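Local structure of proline dehydrogenase (Bradyrhizobium japonicum USDA 110, 3HAZ) at residues Met78-Ala83 / Thr156-Ala161; Glu283-Glu288 / Gly518-Ala523; Ile768-Ala773 / Val920-Asp925; Arg851-Ala856 / His873-Thr878. The protein probably oxidises proline to glutamate in two steps, pairing an FAD-dependent proline dehydrogenase with an NAD-dependent 1-pyrroline-5-carboxylate dehydrogenase on one chain. All blocks are in the same frame, centred on the assembly; numbering follows the deposited sequence.

In the fold
The four contacts lie in different parts of a chain that carries two enzymes. Contact 2 sets the proline dehydrogenase segment 283-288 against 518-523, which leads into helix 524-536; the side chain of D285 lies about 12 Å from the bound FAD. Contacts 3 and 4 share one mixed sheet of the aldehyde dehydrogenase part; their centres are 25 Å apart, and contact 4 is nested in the chain between the two segments of contact 3. Contact 1 joins two helices of the N-terminal region and touches contact 3 directly, V79 CG2 lying 4.1 Å from R923 NH2, which brings distant parts of the sequence together. Contacts 1, 3 and 4 lie away from the annotated FAD and NAD sites.

Contact 1. Residues Met78-Ala83 / Thr156-Ala161; sequences MVLAEA and TATRQA
Helix-helix packing in the helical region assigned to the DNA-binding domain family of proline dehydrogenase brings A81 of helix 71-85 against A161 of helix 151-168. The two axes approach to 8.3 Å and cross at -67°, a steep angle that confines the contact to a small patch. Alanine suits this crossing because a bare methyl lets the backbones draw close: A81 CB lies 3.6 Å from A161 CB and 3.5 Å from A161 C, so it rests on the partner's backbone as well as on its methyl. A161 CB in turn faces the main chain of M78, whose CA is 4.1 Å away, while the M78 side chain starts off away from this helix and packs on V60 and M63 of helix 60-66. At the other side of the patch L80 and T158 meet at about a right angle. With CG anti to the backbone N (chi1 176°), L80 carries its end nearer to T158 than its CB direction alone would suggest. Threonine fits here by offering a methyl while its hydroxyl is occupied within its own helix, OG1 bonding to V154 O. The touch itself is L80 CD2 against T158 CG2 at 4.1 Å.

Contact 2. Residues Glu283-Glu288 / Gly518-Ala523; sequences EADRLE and GVEFGA
D285 and E520 meet with their side chains crossing at about a right angle and their carboxylate planes turned 75° apart. The touch is made by E520 OE2, which comes to 3.3 Å from D285 CB, so an oxygen faces a methylene instead of the other acid's oxygens. Even so, D285 OD2 and E520 OE2 are only 4.2 Å apart, and any repulsion is probably offset by arginines: R358 bridges D285 OD2 and E520 OE1, and R354 also pairs with D285 OD2. E520 OE2 is fixed by its own turn, accepting G522 N at 2.8 Å through its anti lone pair. A bend at chi2 (50°) folds the glutamate back to make that bond. G522 presents CA to D285 O at 3.4 Å in a CA-H...O contact, and glycine fits because a CB would collide with that oxygen. E288 runs extended alongside G522 and A523, its OE1 accepting the backbone N of R524; a water lies 2.7 Å from E288 OE1. Replacing E288 by alanine is likely to leave R524 N without its acceptor and open a gap beside G522. A second water ties the backbones together, donating to A284 O and to G522 O (2.9 Å) and accepting from E288 N. The contact thus sets the start of helix 287-298, beyond strand 276-279 of the proline dehydrogenase barrel, against the type I turn leading into helix 524-536, with the arginines on and just after helix 348-357 closing the acidic side.

Contact 3. Residues Ile768-Ala773 / Val920-Asp925; sequences IADATA and VHSRID
T772 leans onto R923 and I924, and each atom of its side chain has its own partner. CB packs 3.6 Å from R923 CB and also lies over one face of that arginine's guanidinium group. OG1, placed between the backbone N and carbonyl carbon (chi1 71°), works in both directions: it accepts R923 N at 2.8 Å in a nearly straight bond (170°) and donates to D770 OD1. CG2 meets I924 CD1 at 3.7 Å, the two side chains crossing at about a right angle. Threonine supplies both the hydroxyl and the methyl that this place uses. D770 OD1 holds its own loop, taking T772 N and T772 OG1 from the same face of its plane, while OD2 reaches across to S922, receiving OG at 2.6 Å on its syn side, tilted out of the carboxylate plane. S922 OG then accepts I924 N, so the bonds link into one network. Beyond the loops, R923 reaches E110 of helix 106-115 in a salt bridge. Before them the backbones pair as parallel strands, H921 N giving to I768 O at 2.8 Å and D770 N to H921 O at 3.2 Å. The arrangement is that of neighbouring parallel strands, 765-769 and 917-921, in the aldehyde dehydrogenase sheet, each followed by a turn closed by a side-chain oxygen: an Asx turn at D770 and an ST turn at S922, ahead of helices 775-787 and 925-934.

Contact 4. Residues Arg851-Ala856 / His873-Thr878; sequences RMKTEA and HIFELT
M852 sits on the ring of F875 in a CH-pi contact: its CB is 3.4 Å from the ring centroid and just 4° off the normal, almost exactly over the centre of one face. The sulfur adds a more distant Met-aromatic contact, in which M852 SD stands 5.2 Å from the F875 ring centroid, above the face but off its centre. K853 borders the same ring, its CG lying in the ring plane at the edge, 3.9 Å from F875 CE2. A flat aromatic suits this position because it can offer its face to one helix residue and its rim to the next. With serine in place of F875, M852 CB would probably lose the ring face it rests on, and a gap would probably open between helix and strand.

Apolar packing continues at L877, whose CD1 touches A856 CB at 3.9 Å and M852 SD at 4.1 Å. The methionine reaches this leucine because its chain is bent at chi2 (-62°). These contacts hold the C-terminal end of helix 839-855 over strand 873-876, which in the mixed sheet of the aldehyde dehydrogenase part lies between the antiparallel outer strand 857-861 and the parallel strand 891-897. E876, whose CB points away from the helix, hydrogen-bonds H859 and forms a salt bridge with R896, one on each neighbouring strand.

Polar links across the contact run through water. One molecule lies in the plane of the H873 ring, 2.7 Å from NE2, and takes a weak bond from K853 NZ. Another donates to E855 O at 3.0 Å and hydrogen-bonds T878 OG1 at 2.9 Å.

Contact 1. Residues Met78-Ala83 / Thr156-Ala161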
loop_
_atom_site.group_PDB
_atom_site.type_symbol
_atom_site.label_atom_id
_atom_site.label_comp_id
_atom_site.label_asym_id
_atom_site.label_seq_id
_atom_site.Cartn_x
_atom_site.Cartn_y
_atom_site.Cartn_z
ATOM N N MET A 78 -22.082 23.056 -35.343
ATOM C CA MET A 78 -23.509 23.249 -35.595
ATOM C C MET A 78 -23.850 24.717 -35.837
ATOM O O MET A 78 -24.726 25.043 -36.640
ATOM C CB MET A 78 -24.334 22.689 -34.431
ATOM C CG MET A 78 -24.288 21.158 -34.336
ATOM S SD MET A 78 -25.185 20.520 -32.906
ATOM C CE MET A 78 -26.846 20.396 -33.565
ATOM N N VAL A 79 -23.153 25.601 -35.131
ATOM C CA VAL A 79 -23.319 27.032 -35.330
ATOM C C VAL A 79 -22.801 27.430 -36.705
ATOM O O VAL A 79 -23.462 28.158 -37.440
ATOM C CB VAL A 79 -22.586 27.841 -34.237
ATOM C CG1 VAL A 79 -22.490 29.321 -34.628
ATOM C CG2 VAL A 79 -23.296 27.682 -32.903
ATOM N N LEU A 80 -21.609 26.956 -37.049
ATOM C CA LEU A 80 -21.053 27.228 -38.364
ATOM C C LEU A 80 -21.980 26.650 -39.443
ATOM O O LEU A 80 -22.215 27.276 -40.475
ATOM C CB LEU A 80 -19.651 26.625 -38.482
ATOM C CG LEU A 80 -18.977 26.753 -39.848
ATOM C CD1 LEU A 80 -18.910 28.221 -40.281
ATOM C CD2 LEU A 80 -17.591 26.131 -39.830
ATOM N N ALA A 81 -22.508 25.453 -39.191
ATOM C CA ALA A 81 -23.436 24.807 -40.119
ATOM C C ALA A 81 -24.654 25.685 -40.407
ATOM O O ALA A 81 -25.021 25.871 -41.565
ATOM C CB ALA A 81 -23.865 23.429 -39.601
ATOM N N GLU A 82 -25.271 26.244 -39.366
ATOM C CA GLU A 82 -26.458 27.079 -39.579
ATOM C C GLU A 82 -26.140 28.336 -40.397
ATOM O O GLU A 82 -26.874 28.682 -41.322
ATOM C CB GLU A 82 -27.140 27.444 -38.254
ATOM C CG GLU A 82 -28.390 28.321 -38.415
ATOM C CD GLU A 82 -29.495 27.642 -39.218
ATOM O OE1 GLU A 82 -29.370 26.433 -39.489
ATOM O OE2 GLU A 82 -30.493 28.307 -39.573
ATOM N N ALA A 83 -25.052 29.019 -40.055
ATOM C CA ALA A 83 -24.599 30.164 -40.839
ATOM C C ALA A 83 -24.433 29.771 -42.300
ATOM O O ALA A 83 -24.901 30.474 -43.191
ATOM C CB ALA A 83 -23.280 30.710 -40.285
ATOM N N THR A 156 -15.839 17.600 -43.565
ATOM C CA THR A 156 -16.800 16.500 -43.557
ATOM C C THR A 156 -17.726 16.578 -42.340
ATOM O O THR A 156 -18.939 16.426 -42.466
ATOM C CB THR A 156 -16.082 15.148 -43.579
ATOM O OG1 THR A 156 -15.268 15.074 -44.754
ATOM C CG2 THR A 156 -17.089 14.010 -43.591
ATOM N N ALA A 157 -17.152 16.820 -41.165
ATOM C CA ALA A 157 -17.955 16.982 -39.955
ATOM C C ALA A 157 -18.912 18.181 -40.060
ATOM O O ALA A 157 -20.052 18.123 -39.593
ATOM C CB ALA A 157 -17.055 17.118 -38.729
ATOM N N THR A 158 -18.440 19.270 -40.663
ATOM C CA THR A 158 -19.271 20.461 -40.842
ATOM C C THR A 158 -20.443 20.195 -41.786
ATOM O O THR A 158 -21.557 20.668 -41.544
ATOM C CB THR A 158 -18.455 21.659 -41.375
ATOM O OG1 THR A 158 -17.431 22.007 -40.430
ATOM C CG2 THR A 158 -19.361 22.854 -41.599
ATOM N N ARG A 159 -20.188 19.441 -42.857
ATOM C CA ARG A 159 -21.244 19.069 -43.798
ATOM C C ARG A 159 -22.313 18.216 -43.124
ATOM O O ARG A 159 -23.504 18.369 -43.394
ATOM C CB ARG A 159 -20.674 18.330 -45.013
ATOM C CG ARG A 159 -19.832 19.215 -45.915
ATOM C CD ARG A 159 -19.558 18.555 -47.262
ATOM N NE ARG A 159 -18.577 19.308 -48.036
ATOM C CZ ARG A 159 -18.877 20.352 -48.798
ATOM N NH1 ARG A 159 -20.138 20.762 -48.890
ATOM N NH2 ARG A 159 -17.915 20.988 -49.461
ATOM N N GLN A 160 -21.882 17.313 -42.246
ATOM C CA GLN A 160 -22.819 16.505 -41.471
ATOM C C GLN A 160 -23.641 17.374 -40.525
ATOM O O GLN A 160 -24.845 17.177 -40.380
ATOM C CB GLN A 160 -22.065 15.435 -40.682
ATOM C CG GLN A 160 -22.953 14.395 -40.049
ATOM C CD GLN A 160 -22.146 13.278 -39.402
ATOM O OE1 GLN A 160 -21.050 12.939 -39.858
ATOM N NE2 GLN A 160 -22.684 12.705 -38.335
ATOM N N ALA A 161 -22.988 18.340 -39.880
ATOM C CA ALA A 161 -23.697 19.268 -39.004
ATOM C C ALA A 161 -24.759 20.006 -39.817
ATOM O O ALA A 161 -25.854 20.302 -39.325
ATOM C CB ALA A 161 -22.712 20.265 -38.344
#

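Contact 2. Residues Glu283-Glu288 / Gly518-Ala523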
loop_
_atom_site.group_PDB
_atom_site.type_symbol
_atom_site.label_atom_id
_atom_site.label_comp_id
_atom_site.label_asym_id
_atom_site.label_seq_id
_atom_site.Cartn_x
_atom_site.Cartn_y
_atom_site.Cartn_z
ATOM N N GLU A 283 -36.170 24.568 -14.064
ATOM C CA GLU A 283 -35.344 24.253 -12.892
ATOM C C GLU A 283 -36.188 23.959 -11.656
ATOM O O GLU A 283 -37.326 24.423 -11.534
ATOM C CB GLU A 283 -34.355 25.383 -12.594
ATOM C CG GLU A 283 -33.410 25.713 -13.736
ATOM C CD GLU A 283 -34.025 26.659 -14.767
ATOM O OE1 GLU A 283 -35.237 26.949 -14.692
ATOM O OE2 GLU A 283 -33.287 27.118 -15.657
ATOM N N ALA A 284 -35.610 23.205 -10.729
ATOM C CA ALA A 284 -36.308 22.808 -9.513
ATOM C C ALA A 284 -36.751 23.995 -8.666
ATOM O O ALA A 284 -37.791 23.932 -8.009
ATOM C CB ALA A 284 -35.445 21.852 -8.685
ATOM N N ASP A 285 -35.969 25.073 -8.668
ATOM C CA ASP A 285 -36.316 26.221 -7.840
ATOM C C ASP A 285 -37.489 27.014 -8.420
ATOM O O ASP A 285 -38.011 27.923 -7.777
ATOM C CB ASP A 285 -35.101 27.118 -7.530
ATOM C CG ASP A 285 -34.537 27.813 -8.760
ATOM O OD1 ASP A 285 -35.104 27.667 -9.861
ATOM O OD2 ASP A 285 -33.509 28.510 -8.614
ATOM N N ARG A 286 -37.913 26.644 -9.623
ATOM C CA ARG A 286 -39.080 27.268 -10.245
ATOM C C ARG A 286 -40.324 26.371 -10.223
ATOM O O ARG A 286 -41.391 26.779 -10.685
ATOM C CB ARG A 286 -38.752 27.678 -11.689
ATOM C CG ARG A 286 -37.818 28.890 -11.794
ATOM C CD ARG A 286 -37.263 29.027 -13.203
ATOM N NE ARG A 286 -36.929 30.410 -13.544
ATOM C CZ ARG A 286 -36.203 30.757 -14.603
ATOM N NH1 ARG A 286 -35.723 29.818 -15.415
ATOM N NH2 ARG A 286 -35.951 32.040 -14.853
ATOM N N LEU A 287 -40.195 25.155 -9.695
ATOM C CA LEU A 287 -41.316 24.212 -9.696
ATOM C C LEU A 287 -42.577 24.777 -9.022
ATOM O O LEU A 287 -43.654 24.809 -9.616
ATOM C CB LEU A 287 -40.925 22.896 -9.025
ATOM C CG LEU A 287 -42.053 21.857 -8.983
ATOM C CD1 LEU A 287 -42.634 21.631 -10.371
ATOM C CD2 LEU A 287 -41.586 20.547 -8.370
ATOM N N GLU A 288 -42.434 25.199 -7.775
ATOM C CA GLU A 288 -43.556 25.716 -6.997
ATOM C C GLU A 288 -44.205 26.928 -7.651
ATOM O O GLU A 288 -45.428 27.029 -7.717
ATOM C CB GLU A 288 -43.091 26.090 -5.587
ATOM C CG GLU A 288 -42.741 24.912 -4.707
ATOM C CD GLU A 288 -42.476 25.326 -3.268
ATOM O OE1 GLU A 288 -42.552 26.542 -2.977
ATOM O OE2 GLU A 288 -42.197 24.438 -2.429
ATOM N N GLY A 518 -27.066 27.041 3.569
ATOM C CA GLY A 518 -27.802 28.059 2.842
ATOM C C GLY A 518 -29.293 27.778 2.878
ATOM O O GLY A 518 -29.756 26.959 3.668
ATOM N N VAL A 519 -30.042 28.452 2.012
ATOM C CA VAL A 519 -31.490 28.310 1.961
ATOM C C VAL A 519 -31.926 28.331 0.504
ATOM O O VAL A 519 -31.417 29.132 -0.280
ATOM C CB VAL A 519 -32.191 29.466 2.730
ATOM C CG1 VAL A 519 -33.706 29.355 2.631
ATOM C CG2 VAL A 519 -31.742 29.488 4.200
ATOM N N GLU A 520 -32.848 27.445 0.135
ATOM C CA GLU A 520 -33.429 27.470 -1.203
ATOM C C GLU A 520 -34.650 28.384 -1.229
ATOM O O GLU A 520 -35.703 28.043 -0.681
ATOM C CB GLU A 520 -33.809 26.063 -1.673
ATOM C CG GLU A 520 -34.456 26.035 -3.059
ATOM C CD GLU A 520 -33.658 26.821 -4.090
ATOM O OE1 GLU A 520 -32.564 26.354 -4.472
ATOM O OE2 GLU A 520 -34.125 27.905 -4.522
ATOM N N PHE A 521 -34.497 29.546 -1.862
ATOM C CA PHE A 521 -35.562 30.538 -1.927
ATOM C C PHE A 521 -36.742 30.012 -2.751
ATOM O O PHE A 521 -37.868 30.494 -2.617
ATOM C CB PHE A 521 -35.036 31.840 -2.537
ATOM C CG PHE A 521 -34.194 32.663 -1.598
ATOM C CD1 PHE A 521 -33.609 32.093 -0.481
ATOM C CD2 PHE A 521 -33.962 34.002 -1.856
ATOM C CE1 PHE A 521 -32.828 32.848 0.372
ATOM C CE2 PHE A 521 -33.181 34.762 -1.007
ATOM C CZ PHE A 521 -32.613 34.183 0.109
ATOM N N GLY A 522 -36.474 29.016 -3.594
ATOM C CA GLY A 522 -37.495 28.433 -4.447
ATOM C C GLY A 522 -38.350 27.397 -3.740
ATOM O O GLY A 522 -39.222 26.784 -4.354
ATOM N N ALA A 523 -38.079 27.187 -2.453
ATOM C CA ALA A 523 -38.901 26.324 -1.613
ATOM C C ALA A 523 -39.639 27.211 -0.625
ATOM O O ALA A 523 -39.052 27.676 0.352
ATOM C CB ALA A 523 -38.032 25.313 -0.872
HETATM O O HOH W 1 -39.737 24.791 -6.337
HETATM O O HOH W 2 -41.593 28.762 -4.221
#

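Contact 3. Residues Ile768-Ala773 / Val920-Asp925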
loop_
_atom_site.group_PDB
_atom_site.type_symbol
_atom_site.label_atom_id
_atom_site.label_comp_id
_atom_site.label_asym_id
_atom_site.label_seq_id
_atom_site.Cartn_x
_atom_site.Cartn_y
_atom_site.Cartn_z
ATOM N N ILE A 768 -14.245 41.151 -20.334
ATOM C CA ILE A 768 -14.103 41.070 -21.779
ATOM C C ILE A 768 -15.065 40.013 -22.308
ATOM O O ILE A 768 -15.022 38.854 -21.890
ATOM C CB ILE A 768 -12.665 40.724 -22.188
ATOM C CG1 ILE A 768 -11.680 41.725 -21.576
ATOM C CG2 ILE A 768 -12.533 40.685 -23.707
ATOM C CD1 ILE A 768 -10.220 41.375 -21.828
ATOM N N ALA A 769 -15.963 40.428 -23.196
ATOM C CA ALA A 769 -16.901 39.503 -23.827
ATOM C C ALA A 769 -16.753 39.552 -25.349
ATOM O O ALA A 769 -16.889 40.622 -25.947
ATOM C CB ALA A 769 -18.339 39.837 -23.415
ATOM N N ASP A 770 -16.462 38.408 -25.971
ATOM C CA ASP A 770 -16.357 38.349 -27.433
ATOM C C ASP A 770 -17.631 37.789 -28.053
ATOM O O ASP A 770 -18.571 37.451 -27.335
ATOM C CB ASP A 770 -15.101 37.580 -27.893
ATOM C CG ASP A 770 -15.162 36.086 -27.602
ATOM O OD1 ASP A 770 -16.265 35.505 -27.502
ATOM O OD2 ASP A 770 -14.078 35.478 -27.500
ATOM N N ALA A 771 -17.661 37.695 -29.381
ATOM C CA ALA A 771 -18.892 37.346 -30.088
ATOM C C ALA A 771 -19.271 35.868 -30.021
ATOM O O ALA A 771 -20.334 35.481 -30.516
ATOM C CB ALA A 771 -18.834 37.820 -31.543
ATOM N N THR A 772 -18.414 35.041 -29.426
ATOM C CA THR A 772 -18.780 33.653 -29.175
ATOM C C THR A 772 -19.492 33.486 -27.836
ATOM O O THR A 772 -19.956 32.395 -27.508
ATOM C CB THR A 772 -17.567 32.696 -29.194
ATOM O OG1 THR A 772 -16.751 32.929 -28.034
ATOM C CG2 THR A 772 -16.746 32.890 -30.463
ATOM N N ALA A 773 -19.572 34.555 -27.054
ATOM C CA ALA A 773 -20.247 34.467 -25.765
ATOM C C ALA A 773 -21.753 34.475 -25.983
ATOM O O ALA A 773 -22.247 35.152 -26.882
ATOM C CB ALA A 773 -19.837 35.623 -24.866
ATOM N N VAL A 920 -14.088 37.132 -18.073
ATOM C CA VAL A 920 -13.902 36.778 -19.478
ATOM C C VAL A 920 -15.037 35.876 -19.943
ATOM O O VAL A 920 -15.261 34.805 -19.378
ATOM C CB VAL A 920 -12.570 36.036 -19.742
ATOM C CG1 VAL A 920 -12.408 35.745 -21.242
ATOM C CG2 VAL A 920 -11.390 36.832 -19.222
ATOM N N HIS A 921 -15.756 36.319 -20.970
ATOM C CA HIS A 921 -16.828 35.529 -21.560
ATOM C C HIS A 921 -16.475 35.176 -22.993
ATOM O O HIS A 921 -16.392 36.053 -23.855
ATOM C CB HIS A 921 -18.154 36.287 -21.521
ATOM C CG HIS A 921 -19.048 35.880 -20.394
ATOM N ND1 HIS A 921 -18.895 36.361 -19.111
ATOM C CD2 HIS A 921 -20.098 35.026 -20.354
ATOM C CE1 HIS A 921 -19.820 35.829 -18.331
ATOM N NE2 HIS A 921 -20.566 35.022 -19.063
ATOM N N SER A 922 -16.269 33.887 -23.235
ATOM C CA SER A 922 -15.820 33.411 -24.531
ATOM C C SER A 922 -15.895 31.905 -24.602
ATOM O O SER A 922 -15.693 31.218 -23.601
ATOM C CB SER A 922 -14.383 33.845 -24.799
ATOM O OG SER A 922 -13.907 33.288 -26.019
ATOM N N ARG A 923 -16.182 31.405 -25.799
ATOM C CA ARG A 923 -16.172 29.979 -26.072
ATOM C C ARG A 923 -14.736 29.542 -26.361
ATOM O O ARG A 923 -14.395 28.368 -26.235
ATOM C CB ARG A 923 -17.071 29.682 -27.287
ATOM C CG ARG A 923 -17.521 28.233 -27.431
ATOM C CD ARG A 923 -18.707 28.139 -28.395
ATOM N NE ARG A 923 -18.289 28.268 -29.787
ATOM C CZ ARG A 923 -19.052 28.752 -30.760
ATOM N NH1 ARG A 923 -18.575 28.825 -31.991
ATOM N NH2 ARG A 923 -20.285 29.174 -30.509
ATOM N N ILE A 924 -13.893 30.508 -26.721
ATOM C CA ILE A 924 -12.576 30.222 -27.296
ATOM C C ILE A 924 -11.454 30.049 -26.262
ATOM O O ILE A 924 -10.894 31.024 -25.754
ATOM C CB ILE A 924 -12.186 31.313 -28.312
ATOM C CG1 ILE A 924 -13.353 31.570 -29.272
ATOM C CG2 ILE A 924 -10.925 30.917 -29.065
ATOM C CD1 ILE A 924 -13.075 32.628 -30.334
ATOM N N ASP A 925 -11.120 28.798 -25.969
ATOM C CA ASP A 925 -10.065 28.491 -25.005
ATOM C C ASP A 925 -8.765 29.252 -25.258
ATOM O O ASP A 925 -8.153 29.746 -24.319
ATOM C CB ASP A 925 -9.800 26.984 -24.945
ATOM C CG ASP A 925 -10.911 26.224 -24.243
ATOM O OD1 ASP A 925 -11.667 26.845 -23.472
ATOM O OD2 ASP A 925 -11.027 25.005 -24.457
#

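Contact 4. Residues Arg851-Ala856 / His873-Thr878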
loop_
_atom_site.group_PDB
_atom_site.type_symbol
_atom_site.label_atom_id
_atom_site.label_comp_id
_atom_site.label_asym_id
_atom_site.label_seq_id
_atom_site.Cartn_x
_atom_site.Cartn_y
_atom_site.Cartn_z
ATOM N N ARG A 851 -21.531 63.899 -14.365
ATOM C CA ARG A 851 -20.376 64.082 -15.234
ATOM C C ARG A 851 -20.423 63.160 -16.454
ATOM O O ARG A 851 -20.139 63.582 -17.576
ATOM C CB ARG A 851 -19.088 63.846 -14.445
ATOM C CG ARG A 851 -17.813 64.007 -15.256
ATOM N N MET A 852 -20.776 61.899 -16.229
ATOM C CA MET A 852 -20.825 60.917 -17.303
ATOM C C MET A 852 -21.909 61.253 -18.318
ATOM O O MET A 852 -21.731 61.037 -19.514
ATOM C CB MET A 852 -21.038 59.501 -16.746
ATOM C CG MET A 852 -19.790 58.841 -16.179
ATOM S SD MET A 852 -18.447 58.586 -17.367
ATOM C CE MET A 852 -17.465 60.054 -17.053
ATOM N N LYS A 853 -23.033 61.786 -17.846
ATOM C CA LYS A 853 -24.093 62.200 -18.762
ATOM C C LYS A 853 -23.620 63.239 -19.786
ATOM O O LYS A 853 -24.124 63.273 -20.908
ATOM C CB LYS A 853 -25.298 62.748 -17.997
ATOM C CG LYS A 853 -26.107 61.700 -17.268
ATOM C CD LYS A 853 -27.432 62.281 -16.808
ATOM C CE LYS A 853 -28.119 61.357 -15.820
ATOM N NZ LYS A 853 -29.157 62.091 -15.051
ATOM N N THR A 854 -22.667 64.090 -19.406
ATOM C CA THR A 854 -22.161 65.107 -20.333
ATOM C C THR A 854 -20.927 64.649 -21.107
ATOM O O THR A 854 -20.483 65.346 -22.024
ATOM C CB THR A 854 -21.796 66.436 -19.628
ATOM O OG1 THR A 854 -20.663 66.230 -18.780
ATOM C CG2 THR A 854 -22.963 66.974 -18.813
ATOM N N GLU A 855 -20.376 63.492 -20.736
ATOM C CA GLU A 855 -19.154 62.978 -21.361
ATOM C C GLU A 855 -19.317 61.696 -22.176
ATOM O O GLU A 855 -18.461 61.379 -22.999
ATOM C CB GLU A 855 -18.061 62.734 -20.317
ATOM C CG GLU A 855 -16.975 63.782 -20.304
ATOM C CD GLU A 855 -17.093 64.715 -19.123
ATOM O OE1 GLU A 855 -17.579 65.849 -19.311
ATOM O OE2 GLU A 855 -16.709 64.303 -18.006
ATOM N N ALA A 856 -20.388 60.949 -21.937
ATOM C CA ALA A 856 -20.537 59.640 -22.562
ATOM C C ALA A 856 -22.001 59.298 -22.845
ATOM O O ALA A 856 -22.906 59.896 -22.260
ATOM C CB ALA A 856 -19.899 58.580 -21.681
ATOM N N HIS A 873 -26.979 52.368 -13.635
ATOM C CA HIS A 873 -26.727 53.256 -14.751
ATOM C C HIS A 873 -25.774 52.559 -15.702
ATOM O O HIS A 873 -24.874 51.842 -15.273
ATOM C CB HIS A 873 -26.109 54.574 -14.270
ATOM C CG HIS A 873 -27.104 55.559 -13.736
ATOM N ND1 HIS A 873 -27.708 55.417 -12.506
ATOM C CD2 HIS A 873 -27.584 56.713 -14.259
ATOM C CE1 HIS A 873 -28.526 56.433 -12.297
ATOM N NE2 HIS A 873 -28.471 57.232 -13.346
ATOM N N ILE A 874 -25.975 52.765 -16.997
ATOM C CA ILE A 874 -25.051 52.242 -17.982
ATOM C C ILE A 874 -24.607 53.365 -18.899
ATOM O O ILE A 874 -25.429 54.004 -19.560
ATOM C CB ILE A 874 -25.688 51.127 -18.830
ATOM C CG1 ILE A 874 -26.207 50.004 -17.926
ATOM C CG2 ILE A 874 -24.675 50.601 -19.836
ATOM C CD1 ILE A 874 -27.186 49.064 -18.613
ATOM N N PHE A 875 -23.302 53.609 -18.925
ATOM C CA PHE A 875 -22.726 54.574 -19.847
ATOM C C PHE A 875 -21.803 53.842 -20.800
ATOM O O PHE A 875 -21.151 52.863 -20.422
ATOM C CB PHE A 875 -21.926 55.648 -19.101
ATOM C CG PHE A 875 -22.761 56.522 -18.223
ATOM C CD1 PHE A 875 -22.825 56.292 -16.857
ATOM C CD2 PHE A 875 -23.485 57.575 -18.758
ATOM C CE1 PHE A 875 -23.601 57.096 -16.048
ATOM C CE2 PHE A 875 -24.258 58.381 -17.953
ATOM C CZ PHE A 875 -24.314 58.144 -16.596
ATOM N N GLU A 876 -21.751 54.316 -22.037
ATOM C CA GLU A 876 -20.771 53.816 -22.987
ATOM C C GLU A 876 -19.710 54.882 -23.210
ATOM O O GLU A 876 -20.021 56.037 -23.504
ATOM C CB GLU A 876 -21.424 53.411 -24.317
ATOM C CG GLU A 876 -20.412 53.075 -25.411
ATOM C CD GLU A 876 -21.042 52.428 -26.636
ATOM O OE1 GLU A 876 -22.270 52.199 -26.638
ATOM O OE2 GLU A 876 -20.302 52.135 -27.595
ATOM N N LEU A 877 -18.460 54.481 -23.046
ATOM C CA LEU A 877 -17.317 55.355 -23.229
ATOM C C LEU A 877 -16.796 55.196 -24.645
ATOM O O LEU A 877 -16.910 54.122 -25.236
ATOM C CB LEU A 877 -16.203 54.938 -22.264
ATOM C CG LEU A 877 -16.145 55.446 -20.822
ATOM C CD1 LEU A 877 -17.516 55.868 -20.297
ATOM C CD2 LEU A 877 -15.470 54.387 -19.914
ATOM N N THR A 878 -16.197 56.257 -25.172
ATOM C CA THR A 878 -15.470 56.182 -26.430
ATOM C C THR A 878 -14.213 55.354 -26.226
ATOM O O THR A 878 -13.873 54.507 -27.049
ATOM C CB THR A 878 -15.061 57.583 -26.925
ATOM O OG1 THR A 878 -16.231 58.329 -27.277
ATOM C CG2 THR A 878 -14.152 57.475 -28.136
HETATM O O HOH W 3 -29.841 59.570 -13.095
HETATM O O HOH W 4 -17.659 59.258 -24.963
#